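Side-chain contacts in phosphotriesterase family protein (Listeria monocytogenes serotype 4b str. H7858, PDB 3PNZ), which hydrolyses phosphorylated sugar lactones, being a lactonase of the amidohydrolase fold whose two zinc ions probably serve catalysis: residues G114-Y119 with E124-D129; A254-V259 with D301-K306; P297-E302 with E311-K316. All blocks are in the same frame, centred on the assembly; numbering follows the deposited sequence.

Contact 1: residues G114-Y119 with E124-D129. With PO4 (phosphate ion), chain M.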
ATOM      1  N   GLY A 114      -5.119  21.943  -9.889  1.00 36.29           N
ATOM      2  CA  GLY A 114      -4.954  22.930 -10.938  1.00 38.49           C
ATOM      3  C   GLY A 114      -5.606  22.464 -12.223  1.00 39.48           C
ATOM      4  O   GLY A 114      -5.995  21.300 -12.346  1.00 37.58           O
ATOM      5  N   ASP A 115      -5.729  23.371 -13.186  1.00 40.76           N
ATOM      6  CA  ASP A 115      -6.381  23.051 -14.447  1.00 41.40           C
ATOM      7  C   ASP A 115      -5.414  22.347 -15.394  1.00 41.81           C
ATOM      8  O   ASP A 115      -4.880  22.954 -16.327  1.00 42.08           O
ATOM      9  CB  ASP A 115      -6.943  24.313 -15.101  1.00 44.92           C
ATOM     10  CG  ASP A 115      -7.920  24.003 -16.220  1.00 50.15           C
ATOM     11  OD1 ASP A 115      -8.444  22.867 -16.257  1.00 48.03           O
ATOM     12  OD2 ASP A 115      -8.169  24.896 -17.059  1.00 58.15           O
ATOM     13  N   PHE A 116      -5.192  21.061 -15.144  1.00 38.19           N
ATOM     14  CA  PHE A 116      -4.321  20.252 -15.983  1.00 35.59           C
ATOM     15  C   PHE A 116      -5.125  19.120 -16.616  1.00 32.05           C
ATOM     16  O   PHE A 116      -6.036  18.574 -15.997  1.00 33.66           O
ATOM     17  CB  PHE A 116      -3.169  19.671 -15.160  1.00 33.34           C
ATOM     18  CG  PHE A 116      -2.186  20.699 -14.667  1.00 31.01           C
ATOM     19  CD1 PHE A 116      -1.274  21.276 -15.536  1.00 32.53           C
ATOM     20  CD2 PHE A 116      -2.158  21.065 -13.335  1.00 31.58           C
ATOM     21  CE1 PHE A 116      -0.357  22.209 -15.088  1.00 32.40           C
ATOM     22  CE2 PHE A 116      -1.245  21.998 -12.876  1.00 33.23           C
ATOM     23  CZ  PHE A 116      -0.341  22.571 -13.754  1.00 28.74           C
ATOM     24  N   GLU A 117      -4.780  18.769 -17.847  1.00 35.22           N
ATOM     25  CA  GLU A 117      -5.497  17.730 -18.578  1.00 36.37           C
ATOM     26  C   GLU A 117      -5.211  16.346 -18.000  1.00 32.56           C
ATOM     27  O   GLU A 117      -6.131  15.579 -17.721  1.00 32.79           O
ATOM     28  CB  GLU A 117      -5.120  17.765 -20.060  1.00 36.44           C
ATOM     29  CG  GLU A 117      -5.950  16.840 -20.940  1.00 41.88           C
ATOM     30  CD  GLU A 117      -7.418  17.239 -20.986  1.00 50.73           C
ATOM     31  OE1 GLU A 117      -7.718  18.432 -20.755  1.00 55.71           O
ATOM     32  OE2 GLU A 117      -8.269  16.362 -21.255  1.00 53.79           O
ATOM     33  N   THR A 118      -3.929  16.046 -17.818  1.00 31.77           N
ATOM     34  CA  THR A 118      -3.488  14.729 -17.359  1.00 31.25           C
ATOM     35  C   THR A 118      -2.562  14.860 -16.151  1.00 29.16           C
ATOM     36  O   THR A 118      -2.064  15.943 -15.856  1.00 27.32           O
ATOM     37  CB  THR A 118      -2.694  14.010 -18.457  1.00 28.45           C
ATOM     38  OG1 THR A 118      -1.504  14.753 -18.737  1.00 28.33           O
ATOM     39  CG2 THR A 118      -3.527  13.887 -19.735  1.00 32.62           C
ATOM     40  N   TYR A 119      -2.319  13.751 -15.461  1.00 28.68           N
ATOM     41  CA  TYR A 119      -1.377  13.769 -14.350  1.00 26.63           C
ATOM     42  C   TYR A 119       0.024  14.100 -14.832  1.00 24.90           C
ATOM     43  O   TYR A 119       0.788  14.763 -14.130  1.00 24.66           O
ATOM     44  CB  TYR A 119      -1.340  12.418 -13.648  1.00 25.27           C
ATOM     45  CG  TYR A 119      -2.636  12.006 -13.016  1.00 25.89           C
ATOM     46  CD1 TYR A 119      -2.972  12.430 -11.735  1.00 25.00           C
ATOM     47  CD2 TYR A 119      -3.512  11.160 -13.681  1.00 25.95           C
ATOM     48  CE1 TYR A 119      -4.158  12.042 -11.146  1.00 25.01           C
ATOM     49  CE2 TYR A 119      -4.696  10.763 -13.101  1.00 26.98           C
ATOM     50  CZ  TYR A 119      -5.012  11.202 -11.832  1.00 27.78           C
ATOM     51  OH  TYR A 119      -6.188  10.799 -11.255  1.00 28.05           O
ATOM     52  N   GLU A 124       4.633  17.372 -14.510  1.00 26.00           N
ATOM     53  CA  GLU A 124       5.709  17.982 -15.277  1.00 29.04           C
ATOM     54  C   GLU A 124       5.796  19.491 -15.029  1.00 27.39           C
ATOM     55  O   GLU A 124       6.887  20.054 -14.937  1.00 31.04           O
ATOM     56  CB  GLU A 124       5.525  17.689 -16.772  1.00 30.24           C
ATOM     57  CG  GLU A 124       6.541  18.370 -17.669  1.00 39.48           C
ATOM     58  CD  GLU A 124       7.974  17.993 -17.330  1.00 45.19           C
ATOM     59  OE1 GLU A 124       8.406  16.890 -17.728  1.00 53.29           O
ATOM     60  OE2 GLU A 124       8.671  18.800 -16.671  1.00 51.30           O
ATOM     61  N   ASN A 125       4.641  20.135 -14.889  1.00 28.76           N
ATOM     62  CA  ASN A 125       4.592  21.593 -14.819  1.00 30.03           C
ATOM     63  C   ASN A 125       4.412  22.185 -13.424  1.00 32.62           C
ATOM     64  O   ASN A 125       4.134  23.376 -13.276  1.00 34.28           O
ATOM     65  CB  ASN A 125       3.524  22.119 -15.777  1.00 30.38           C
ATOM     66  CG  ASN A 125       3.859  21.826 -17.227  1.00 32.98           C
ATOM     67  OD1 ASN A 125       4.732  22.467 -17.813  1.00 40.52           O
ATOM     68  ND2 ASN A 125       3.180  20.844 -17.808  1.00 32.14           N
ATOM     69  N   THR A 126       4.590  21.357 -12.401  1.00 28.56           N
ATOM     70  CA  THR A 126       4.451  21.796 -11.021  1.00 27.82           C
ATOM     71  C   THR A 126       5.779  21.592 -10.307  1.00 28.89           C
ATOM     72  O   THR A 126       6.441  20.572 -10.505  1.00 28.53           O
ATOM     73  CB  THR A 126       3.333  21.008 -10.316  1.00 26.85           C
ATOM     74  OG1 THR A 126       2.096  21.225 -11.005  1.00 29.92           O
ATOM     75  CG2 THR A 126       3.187  21.427  -8.862  1.00 26.94           C
ATOM     76  N   THR A 127       6.188  22.566  -9.498  1.00 28.56           N
ATOM     77  CA  THR A 127       7.478  22.483  -8.822  1.00 27.81           C
ATOM     78  C   THR A 127       7.432  21.379  -7.774  1.00 25.19           C
ATOM     79  O   THR A 127       6.367  21.050  -7.263  1.00 26.40           O
ATOM     80  CB  THR A 127       7.843  23.794  -8.107  1.00 31.04           C
ATOM     81  OG1 THR A 127       6.890  24.045  -7.069  1.00 28.75           O
ATOM     82  CG2 THR A 127       7.852  24.964  -9.086  1.00 29.76           C
ATOM     83  N   THR A 128       8.593  20.828  -7.447  1.00 25.93           N
ATOM     84  CA  THR A 128       8.679  19.804  -6.415  1.00 26.61           C
ATOM     85  C   THR A 128       8.010  20.291  -5.124  1.00 28.86           C
ATOM     86  O   THR A 128       7.268  19.550  -4.480  1.00 25.47           O
ATOM     87  CB  THR A 128      10.144  19.386  -6.149  1.00 29.40           C
ATOM     88  OG1 THR A 128      10.755  18.969  -7.379  1.00 28.63           O
ATOM     89  CG2 THR A 128      10.209  18.243  -5.158  1.00 27.14           C
ATOM     90  N   ASP A 129       8.247  21.549  -4.763  1.00 29.68           N
ATOM     91  CA  ASP A 129       7.700  22.075  -3.512  1.00 29.08           C
ATOM     92  C   ASP A 129       6.175  22.123  -3.521  1.00 26.36           C
ATOM     93  O   ASP A 129       5.531  21.869  -2.503  1.00 24.53           O
ATOM     94  CB  ASP A 129       8.294  23.450  -3.195  1.00 34.34           C
ATOM     95  CG  ASP A 129       9.759  23.374  -2.794  1.00 41.40           C
ATOM     96  OD1 ASP A 129      10.275  22.249  -2.599  1.00 41.90           O
ATOM     97  OD2 ASP A 129      10.398  24.443  -2.675  1.00 53.18           O
TER
HETATM   98  P   PO4 M 337      12.077  21.801  -9.165  1.00 56.55           P
HETATM   99  O1  PO4 M 337      12.540  22.158  -7.768  1.00 53.00           O
HETATM  100  O2  PO4 M 337      12.716  20.498  -9.594  1.00 55.74           O
HETATM  101  O3  PO4 M 337      12.477  22.887 -10.135  1.00 62.46           O
HETATM  102  O4  PO4 M 337      10.577  21.661  -9.167  1.00 42.89           O
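The CA atoms of Phe-116 and Asn-125 stand 9.1 Å apart where the side chains of 114-119, the link into helix 119-124, meet those of 124-129, the turn by which the chain leaves that helix and starts the next. The ring of Phe-116 bridges the gap. Its chi1 of -68° sets CG anti to the carbonyl carbon and directs the ring at the 124-129 segment, where its far end meets two neighbours obliquely. CE1 touches CB of Asn-125 at 3.9 Å; CE2 and CZ both lie near OG1 of Thr-126, with CE2 also at 3.9 Å from it. The ring and the amide of Asn-125 are nearly parallel in plane, 8° apart, but it is the CB that does the touching.

The polar ends turn to the preceding helix: Asn-125 ND2 bonds to Glu-121 O and Thr-126 OG1 to Trp-122 O. Trp-122 also meets the Phe-116 ring. Farther along, Thr-128 N donates to O4 of a phosphate ion, probably from the crystallisation liquor, over 2.8 Å at 163°. Thus an aromatic side chain of the loop before helix 119-124 packs at the surface on the turn that leaves that helix; the threonine N-caps of helices 119-124 and 128-140, Thr-118 and Thr-127, lie nearby, and the anion sits at the N-terminus of the latter helix.

Contact 2: residues A254-V259 with D301-K306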
ATOM      1  N   ALA A 254      10.521 -17.366   0.648  1.00 17.77           N
ATOM      2  CA  ALA A 254      11.245 -16.097   0.662  1.00 18.68           C
ATOM      3  C   ALA A 254      11.047 -15.408   2.010  1.00 17.58           C
ATOM      4  O   ALA A 254      11.975 -14.831   2.575  1.00 18.24           O
ATOM      5  CB  ALA A 254      10.769 -15.194  -0.483  1.00 18.44           C
ATOM      6  N   ILE A 255       9.821 -15.462   2.516  1.00 16.65           N
ATOM      7  CA  ILE A 255       9.528 -14.913   3.837  1.00 18.84           C
ATOM      8  C   ILE A 255      10.360 -15.623   4.900  1.00 20.53           C
ATOM      9  O   ILE A 255      11.000 -14.978   5.731  1.00 18.23           O
ATOM     10  CB  ILE A 255       8.032 -15.025   4.164  1.00 18.33           C
ATOM     11  CG1 ILE A 255       7.246 -14.017   3.324  1.00 17.46           C
ATOM     12  CG2 ILE A 255       7.775 -14.784   5.659  1.00 18.37           C
ATOM     13  CD1 ILE A 255       5.761 -14.221   3.357  1.00 17.72           C
ATOM     14  N   LEU A 256      10.373 -16.952   4.854  1.00 17.96           N
ATOM     15  CA  LEU A 256      11.091 -17.724   5.865  1.00 20.78           C
ATOM     16  C   LEU A 256      12.604 -17.551   5.765  1.00 20.26           C
ATOM     17  O   LEU A 256      13.306 -17.625   6.776  1.00 20.29           O
ATOM     18  CB  LEU A 256      10.688 -19.202   5.821  1.00 18.73           C
ATOM     19  CG  LEU A 256       9.237 -19.472   6.229  1.00 19.76           C
ATOM     20  CD1 LEU A 256       8.926 -20.951   6.070  1.00 20.83           C
ATOM     21  CD2 LEU A 256       8.991 -19.010   7.664  1.00 21.49           C
ATOM     22  N   TYR A 257      13.120 -17.294   4.566  1.00 18.26           N
ATOM     23  CA  TYR A 257      14.539 -16.945   4.462  1.00 19.66           C
ATOM     24  C   TYR A 257      14.836 -15.664   5.237  1.00 20.31           C
ATOM     25  O   TYR A 257      15.817 -15.587   5.990  1.00 20.37           O
ATOM     26  CB  TYR A 257      14.996 -16.791   3.004  1.00 20.11           C
ATOM     27  CG  TYR A 257      16.397 -16.243   2.913  1.00 18.40           C
ATOM     28  CD1 TYR A 257      17.495 -17.047   3.196  1.00 24.84           C
ATOM     29  CD2 TYR A 257      16.624 -14.914   2.579  1.00 19.75           C
ATOM     30  CE1 TYR A 257      18.785 -16.548   3.134  1.00 22.16           C
ATOM     31  CE2 TYR A 257      17.918 -14.401   2.514  1.00 19.66           C
ATOM     32  CZ  TYR A 257      18.988 -15.223   2.788  1.00 23.68           C
ATOM     33  OH  TYR A 257      20.264 -14.715   2.723  1.00 26.43           O
ATOM     34  N   LEU A 258      13.999 -14.649   5.050  1.00 18.14           N
ATOM     35  CA  LEU A 258      14.205 -13.390   5.762  1.00 17.32           C
ATOM     36  C   LEU A 258      14.079 -13.613   7.271  1.00 18.11           C
ATOM     37  O   LEU A 258      14.861 -13.056   8.042  1.00 18.86           O
ATOM     38  CB  LEU A 258      13.236 -12.307   5.281  1.00 18.34           C
ATOM     39  CG  LEU A 258      13.628 -11.662   3.940  1.00 18.37           C
ATOM     40  CD1 LEU A 258      12.481 -10.818   3.395  1.00 20.21           C
ATOM     41  CD2 LEU A 258      14.903 -10.809   4.089  1.00 19.22           C
ATOM     42  N   VAL A 259      13.120 -14.442   7.682  1.00 17.61           N
ATOM     43  CA  VAL A 259      12.995 -14.769   9.108  1.00 18.80           C
ATOM     44  C   VAL A 259      14.281 -15.427   9.600  1.00 20.86           C
ATOM     45  O   VAL A 259      14.825 -15.052  10.642  1.00 20.78           O
ATOM     46  CB  VAL A 259      11.774 -15.655   9.416  1.00 18.68           C
ATOM     47  CG1 VAL A 259      11.775 -16.081  10.889  1.00 17.83           C
ATOM     48  CG2 VAL A 259      10.478 -14.922   9.085  1.00 19.91           C
ATOM     49  N   ASP A 301       1.101 -23.787   9.608  1.00 22.69           N
ATOM     50  CA  ASP A 301       1.404 -25.211   9.515  1.00 25.53           C
ATOM     51  C   ASP A 301       2.749 -25.442   8.846  1.00 28.02           C
ATOM     52  O   ASP A 301       3.593 -26.170   9.366  1.00 26.46           O
ATOM     53  CB  ASP A 301       0.301 -25.948   8.756  1.00 25.82           C
ATOM     54  CG  ASP A 301       0.446 -27.454   8.843  1.00 33.76           C
ATOM     55  OD1 ASP A 301       0.334 -28.131   7.799  1.00 31.10           O
ATOM     56  OD2 ASP A 301       0.680 -27.956   9.964  1.00 35.41           O
ATOM     57  N   GLU A 302       2.959 -24.800   7.700  1.00 23.13           N
ATOM     58  CA  GLU A 302       4.199 -24.987   6.961  1.00 27.05           C
ATOM     59  C   GLU A 302       5.403 -24.451   7.742  1.00 24.28           C
ATOM     60  O   GLU A 302       6.443 -25.110   7.817  1.00 27.80           O
ATOM     61  CB  GLU A 302       4.109 -24.356   5.562  1.00 24.36           C
ATOM     62  CG  GLU A 302       5.313 -24.657   4.694  1.00 27.29           C
ATOM     63  CD  GLU A 302       5.173 -24.168   3.259  1.00 27.35           C
ATOM     64  OE1 GLU A 302       4.117 -23.608   2.895  1.00 22.60           O
ATOM     65  OE2 GLU A 302       6.143 -24.342   2.494  1.00 31.68           O
ATOM     66  N   ALA A 303       5.269 -23.266   8.334  1.00 22.50           N
ATOM     67  CA  ALA A 303       6.354 -22.711   9.139  1.00 22.37           C
ATOM     68  C   ALA A 303       6.689 -23.620  10.321  1.00 28.16           C
ATOM     69  O   ALA A 303       7.864 -23.863  10.614  1.00 26.69           O
ATOM     70  CB  ALA A 303       6.001 -21.315   9.639  1.00 25.20           C
ATOM     71  N   ASN A 304       5.650 -24.106  10.999  1.00 27.27           N
ATOM     72  CA  ASN A 304       5.827 -25.035  12.113  1.00 29.16           C
ATOM     73  C   ASN A 304       6.569 -26.286  11.643  1.00 29.41           C
ATOM     74  O   ASN A 304       7.493 -26.753  12.301  1.00 28.51           O
ATOM     75  CB  ASN A 304       4.477 -25.438  12.712  1.00 28.59           C
ATOM     76  CG  ASN A 304       3.856 -24.352  13.581  1.00 29.82           C
ATOM     77  OD1 ASN A 304       4.516 -23.389  13.980  1.00 27.53           O
ATOM     78  ND2 ASN A 304       2.577 -24.519  13.896  1.00 29.90           N
ATOM     79  N   GLU A 305       6.164 -26.819  10.494  1.00 28.94           N
ATOM     80  CA  GLU A 305       6.804 -28.014   9.947  1.00 30.91           C
ATOM     81  C   GLU A 305       8.288 -27.766   9.681  1.00 32.43           C
ATOM     82  O   GLU A 305       9.121 -28.656   9.865  1.00 32.55           O
ATOM     83  CB  GLU A 305       6.094 -28.488   8.666  1.00 35.22           C
ATOM     84  CG  GLU A 305       4.727 -29.138   8.912  1.00 38.82           C
ATOM     85  CD  GLU A 305       4.009 -29.581   7.633  1.00 44.78           C
ATOM     86  OE1 GLU A 305       4.533 -29.355   6.512  1.00 43.40           O
ATOM     87  OE2 GLU A 305       2.902 -30.159   7.758  1.00 43.29           O
ATOM     88  N   LYS A 306       8.622 -26.551   9.255  1.00 31.35           N
ATOM     89  CA  LYS A 306      10.009 -26.226   8.935  1.00 29.11           C
ATOM     90  C   LYS A 306      10.807 -25.719  10.135  1.00 30.29           C
ATOM     91  O   LYS A 306      11.952 -25.287   9.989  1.00 30.83           O
ATOM     92  CB  LYS A 306      10.081 -25.218   7.785  1.00 31.64           C
ATOM     93  CG  LYS A 306       9.417 -25.697   6.499  1.00 32.44           C
ATOM     94  CD  LYS A 306      10.209 -25.253   5.286  1.00 40.94           C
ATOM     95  CE  LYS A 306       9.311 -24.726   4.174  1.00 41.73           C
ATOM     96  NZ  LYS A 306       8.511 -25.784   3.496  1.00 37.78           N
TER
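Lys-306 NZ donates to Glu-302 OE2 over 2.9 Å, a salt bridge one helical turn back, while the methylene CE behind that ammonium lies 4.2 Å from CD1 of Leu-256 on the facing helix. The carboxylate oxygen uses its anti lone pair, the one turned away from OE1, whose own partner is Arg-298. The lysine chain, skewed along its middle and turned at chi4 (-71°), brings NZ back to the glutamate and leaves CE facing the leucine.

Leu-256 carries the other side of the contact alone. Its two methyls divide the work: CD1, at the end of the extended arm (chi2 177°), meets the lysine, and CD2 rests 4.3 Å from CB of Ala-303. The small Ala-303 is consistent with the close approach, the CA atoms of Leu-256 and Ala-303 standing 7.6 Å apart. One methyl of the leucine is therefore met by the aliphatic part of an exposed charged residue, the other by a buried methyl.

Leu-256 also touches Phe-308, in the loop that follows helix 289-305. Elsewhere on helix 248-260, Tyr-257 and Leu-258 pack on helix 222-229, Ile-255 and Leu-258 on strand 234-237, and Ile-255 and Val-259 on helix 310-325.

Contact 3: residues P297-E302 with E311-K316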
ATOM      1  N   PRO A 297      -3.631 -20.195   8.152  1.00 22.47           N
ATOM      2  CA  PRO A 297      -3.488 -21.566   8.652  1.00 25.59           C
ATOM      3  C   PRO A 297      -2.421 -22.358   7.900  1.00 22.80           C
ATOM      4  O   PRO A 297      -1.700 -23.147   8.503  1.00 22.22           O
ATOM      5  CB  PRO A 297      -4.878 -22.171   8.429  1.00 25.36           C
ATOM      6  CG  PRO A 297      -5.801 -21.007   8.411  1.00 30.41           C
ATOM      7  CD  PRO A 297      -5.022 -19.880   7.783  1.00 23.43           C
ATOM      8  N   ARG A 298      -2.309 -22.148   6.593  1.00 20.76           N
ATOM      9  CA  ARG A 298      -1.283 -22.863   5.839  1.00 21.62           C
ATOM     10  C   ARG A 298       0.108 -22.396   6.230  1.00 21.33           C
ATOM     11  O   ARG A 298       1.010 -23.212   6.438  1.00 22.08           O
ATOM     12  CB  ARG A 298      -1.477 -22.705   4.335  1.00 20.85           C
ATOM     13  CG  ARG A 298      -0.387 -23.439   3.564  1.00 24.80           C
ATOM     14  CD  ARG A 298       0.014 -22.706   2.330  1.00 26.97           C
ATOM     15  NE  ARG A 298       1.365 -23.069   1.911  1.00 24.20           N
ATOM     16  CZ  ARG A 298       1.696 -23.384   0.667  1.00 19.82           C
ATOM     17  NH1 ARG A 298       2.957 -23.685   0.372  1.00 19.57           N
ATOM     18  NH2 ARG A 298       0.761 -23.406  -0.274  1.00 21.24           N
ATOM     19  N   PHE A 299       0.291 -21.081   6.332  1.00 20.18           N
ATOM     20  CA  PHE A 299       1.594 -20.558   6.718  1.00 20.82           C
ATOM     21  C   PHE A 299       2.022 -21.065   8.090  1.00 24.13           C
ATOM     22  O   PHE A 299       3.168 -21.472   8.285  1.00 22.33           O
ATOM     23  CB  PHE A 299       1.632 -19.029   6.710  1.00 19.79           C
ATOM     24  CG  PHE A 299       2.943 -18.483   7.189  1.00 21.69           C
ATOM     25  CD1 PHE A 299       4.019 -18.383   6.320  1.00 20.11           C
ATOM     26  CD2 PHE A 299       3.126 -18.142   8.521  1.00 22.65           C
ATOM     27  CE1 PHE A 299       5.248 -17.910   6.766  1.00 21.63           C
ATOM     28  CE2 PHE A 299       4.350 -17.675   8.967  1.00 25.35           C
ATOM     29  CZ  PHE A 299       5.408 -17.560   8.090  1.00 21.16           C
ATOM     30  N   ILE A 300       1.100 -21.023   9.043  1.00 21.44           N
ATOM     31  CA  ILE A 300       1.395 -21.509  10.381  1.00 23.58           C
ATOM     32  C   ILE A 300       1.857 -22.960  10.324  1.00 24.07           C
ATOM     33  O   ILE A 300       2.895 -23.313  10.888  1.00 24.43           O
ATOM     34  CB  ILE A 300       0.183 -21.355  11.316  1.00 24.83           C
ATOM     35  CG1 ILE A 300      -0.100 -19.871  11.556  1.00 24.59           C
ATOM     36  CG2 ILE A 300       0.435 -22.069  12.637  1.00 27.85           C
ATOM     37  CD1 ILE A 300      -1.376 -19.603  12.343  1.00 26.43           C
ATOM     38  N   ASP A 301       1.101 -23.787   9.608  1.00 22.69           N
ATOM     39  CA  ASP A 301       1.404 -25.211   9.515  1.00 25.53           C
ATOM     40  C   ASP A 301       2.749 -25.442   8.846  1.00 28.02           C
ATOM     41  O   ASP A 301       3.593 -26.170   9.366  1.00 26.46           O
ATOM     42  CB  ASP A 301       0.301 -25.948   8.756  1.00 25.82           C
ATOM     43  CG  ASP A 301       0.446 -27.454   8.843  1.00 33.76           C
ATOM     44  OD1 ASP A 301       0.334 -28.131   7.799  1.00 31.10           O
ATOM     45  OD2 ASP A 301       0.680 -27.956   9.964  1.00 35.41           O
ATOM     46  N   GLU A 302       2.959 -24.800   7.700  1.00 23.13           N
ATOM     47  CA  GLU A 302       4.199 -24.987   6.961  1.00 27.05           C
ATOM     48  C   GLU A 302       5.403 -24.451   7.742  1.00 24.28           C
ATOM     49  O   GLU A 302       6.443 -25.110   7.817  1.00 27.80           O
ATOM     50  CB  GLU A 302       4.109 -24.356   5.562  1.00 24.36           C
ATOM     51  CG  GLU A 302       5.313 -24.657   4.694  1.00 27.29           C
ATOM     52  CD  GLU A 302       5.173 -24.168   3.259  1.00 27.35           C
ATOM     53  OE1 GLU A 302       4.117 -23.608   2.895  1.00 22.60           O
ATOM     54  OE2 GLU A 302       6.143 -24.342   2.494  1.00 31.68           O
ATOM     55  N   GLU A 311       2.816 -19.326  14.658  1.00 25.02           N
ATOM     56  CA  GLU A 311       1.835 -18.453  15.285  1.00 24.94           C
ATOM     57  C   GLU A 311       2.448 -17.104  15.653  1.00 22.44           C
ATOM     58  O   GLU A 311       1.827 -16.058  15.460  1.00 23.98           O
ATOM     59  CB  GLU A 311       1.234 -19.134  16.522  1.00 29.54           C
ATOM     60  CG  GLU A 311       0.457 -20.413  16.202  1.00 32.89           C
ATOM     61  CD  GLU A 311       1.336 -21.673  16.131  1.00 39.52           C
ATOM     62  OE1 GLU A 311       2.581 -21.564  15.990  1.00 37.47           O
ATOM     63  OE2 GLU A 311       0.765 -22.788  16.214  1.00 47.69           O
ATOM     64  N   LYS A 312       3.669 -17.132  16.173  1.00 22.52           N
ATOM     65  CA  LYS A 312       4.363 -15.902  16.542  1.00 24.64           C
ATOM     66  C   LYS A 312       4.625 -15.043  15.306  1.00 23.37           C
ATOM     67  O   LYS A 312       4.470 -13.820  15.341  1.00 21.02           O
ATOM     68  CB  LYS A 312       5.693 -16.213  17.227  1.00 25.47           C
ATOM     69  CG  LYS A 312       6.455 -14.973  17.675  1.00 31.87           C
ATOM     70  CD  LYS A 312       7.811 -15.327  18.267  1.00 34.68           C
ATOM     71  CE  LYS A 312       8.522 -14.084  18.791  1.00 41.26           C
ATOM     72  NZ  LYS A 312       9.864 -14.391  19.377  1.00 48.82           N
ATOM     73  N   LEU A 313       5.029 -15.690  14.219  1.00 23.57           N
ATOM     74  CA  LEU A 313       5.322 -14.975  12.978  1.00 20.00           C
ATOM     75  C   LEU A 313       4.067 -14.318  12.413  1.00 21.75           C
ATOM     76  O   LEU A 313       4.114 -13.183  11.955  1.00 21.21           O
ATOM     77  CB  LEU A 313       5.950 -15.921  11.948  1.00 20.53           C
ATOM     78  CG  LEU A 313       7.366 -16.351  12.327  1.00 19.62           C
ATOM     79  CD1 LEU A 313       7.868 -17.426  11.372  1.00 23.62           C
ATOM     80  CD2 LEU A 313       8.316 -15.154  12.352  1.00 22.71           C
ATOM     81  N   VAL A 314       2.944 -15.031  12.439  1.00 20.24           N
ATOM     82  CA  VAL A 314       1.691 -14.452  11.975  1.00 21.29           C
ATOM     83  C   VAL A 314       1.319 -13.227  12.807  1.00 20.64           C
ATOM     84  O   VAL A 314       0.862 -12.214  12.275  1.00 19.79           O
ATOM     85  CB  VAL A 314       0.544 -15.481  11.971  1.00 23.13           C
ATOM     86  CG1 VAL A 314      -0.808 -14.774  11.877  1.00 23.48           C
ATOM     87  CG2 VAL A 314       0.740 -16.472  10.814  1.00 21.60           C
ATOM     88  N   LYS A 315       1.533 -13.307  14.117  1.00 20.95           N
ATOM     89  CA  LYS A 315       1.265 -12.157  14.968  1.00 23.38           C
ATOM     90  C   LYS A 315       2.146 -10.966  14.579  1.00 19.16           C
ATOM     91  O   LYS A 315       1.680  -9.829  14.557  1.00 20.17           O
ATOM     92  CB  LYS A 315       1.460 -12.512  16.442  1.00 23.71           C
ATOM     93  CG  LYS A 315       1.020 -11.410  17.390  1.00 30.82           C
ATOM     94  CD  LYS A 315       1.539 -11.655  18.796  1.00 36.53           C
ATOM     95  CE  LYS A 315       1.504 -10.366  19.615  1.00 42.40           C
ATOM     96  NZ  LYS A 315       0.158  -9.730  19.560  1.00 41.94           N
ATOM     97  N   LYS A 316       3.412 -11.227  14.261  1.00 18.84           N
ATOM     98  CA  LYS A 316       4.289 -10.160  13.795  1.00 20.15           C
ATOM     99  C   LYS A 316       3.847  -9.598  12.446  1.00 19.40           C
ATOM    100  O   LYS A 316       3.715  -8.384  12.307  1.00 17.50           O
ATOM    101  CB  LYS A 316       5.750 -10.616  13.752  1.00 19.68           C
ATOM    102  CG  LYS A 316       6.293 -10.911  15.142  1.00 25.25           C
ATOM    103  CD  LYS A 316       7.783 -11.083  15.166  1.00 27.09           C
ATOM    104  CE  LYS A 316       8.303 -10.910  16.599  1.00 26.88           C
ATOM    105  NZ  LYS A 316       9.776 -10.956  16.630  1.00 30.26           N
TER
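Ile-300 and Phe-299 face Glu-311, Leu-313 and Val-314 in a helical hairpin: the segments of helices 289-305 and 310-325 run roughly antiparallel, 136° between their directions, with axes 9.2 Å apart at the closest point. The chain turns back through a short loop, and both helices belong to the C-terminal part of the TIM-barrel-like amidohydrolase fold.

From CB of Ile-300 the side chain forks. The CG2 methyl, anti to the backbone N, lies against the carboxylate end of Glu-311, 3.6 Å from its CD and a little farther from OE2. Glu-311 has its CB directed away from helix 289-305, yet a bend at chi2 (86°) swings the carboxylate back across the methyl. The other branch starts with CG1, 3.6 Å from CG2 of Val-314, and ends in CD1, which stays beside the same valine methyl at 4.1 Å. Isoleucine and valine cross at about a right angle.

That valine CG2 is shared: CD2 of Phe-299 is 3.7 Å away, approached obliquely. The next ring atom, CE2, meets CB of Leu-313 at 3.8 Å, close to the ring plane, so the leucine stands at the edge of the phenyl. Trp-295 and Phe-317 are further ring neighbours of Phe-299.

On helix 289-305, Arg-298 approaches Glu-302 side-on, and the single oxygen OE1 accepts from both NE and NH1, the latter over 2.8 Å, the oxygen lying in the guanidinium plane.

In the fold
Contacts 2 and 3 form one packed region, their centres about 8 Å apart: both use helix 289-305 and share Asp-301 and Glu-302. Leu-256 CD2 lies 3.9 Å from Phe-299 CZ, and Val-259 CG1 is 3.9 Å from Leu-313 CD2, so three helices meet through these side chains. Contact 1 is on the opposite side of the chain's centre, about 30 Å from contact 2 and about 32 Å from contact 3 between nearest atoms. All three centres lie about 22 to 24 Å from that centre. None includes a zinc ligand: the metals are held by His-22, His-24, carboxylated Lys-154, His-187, His-215 and Asp-272.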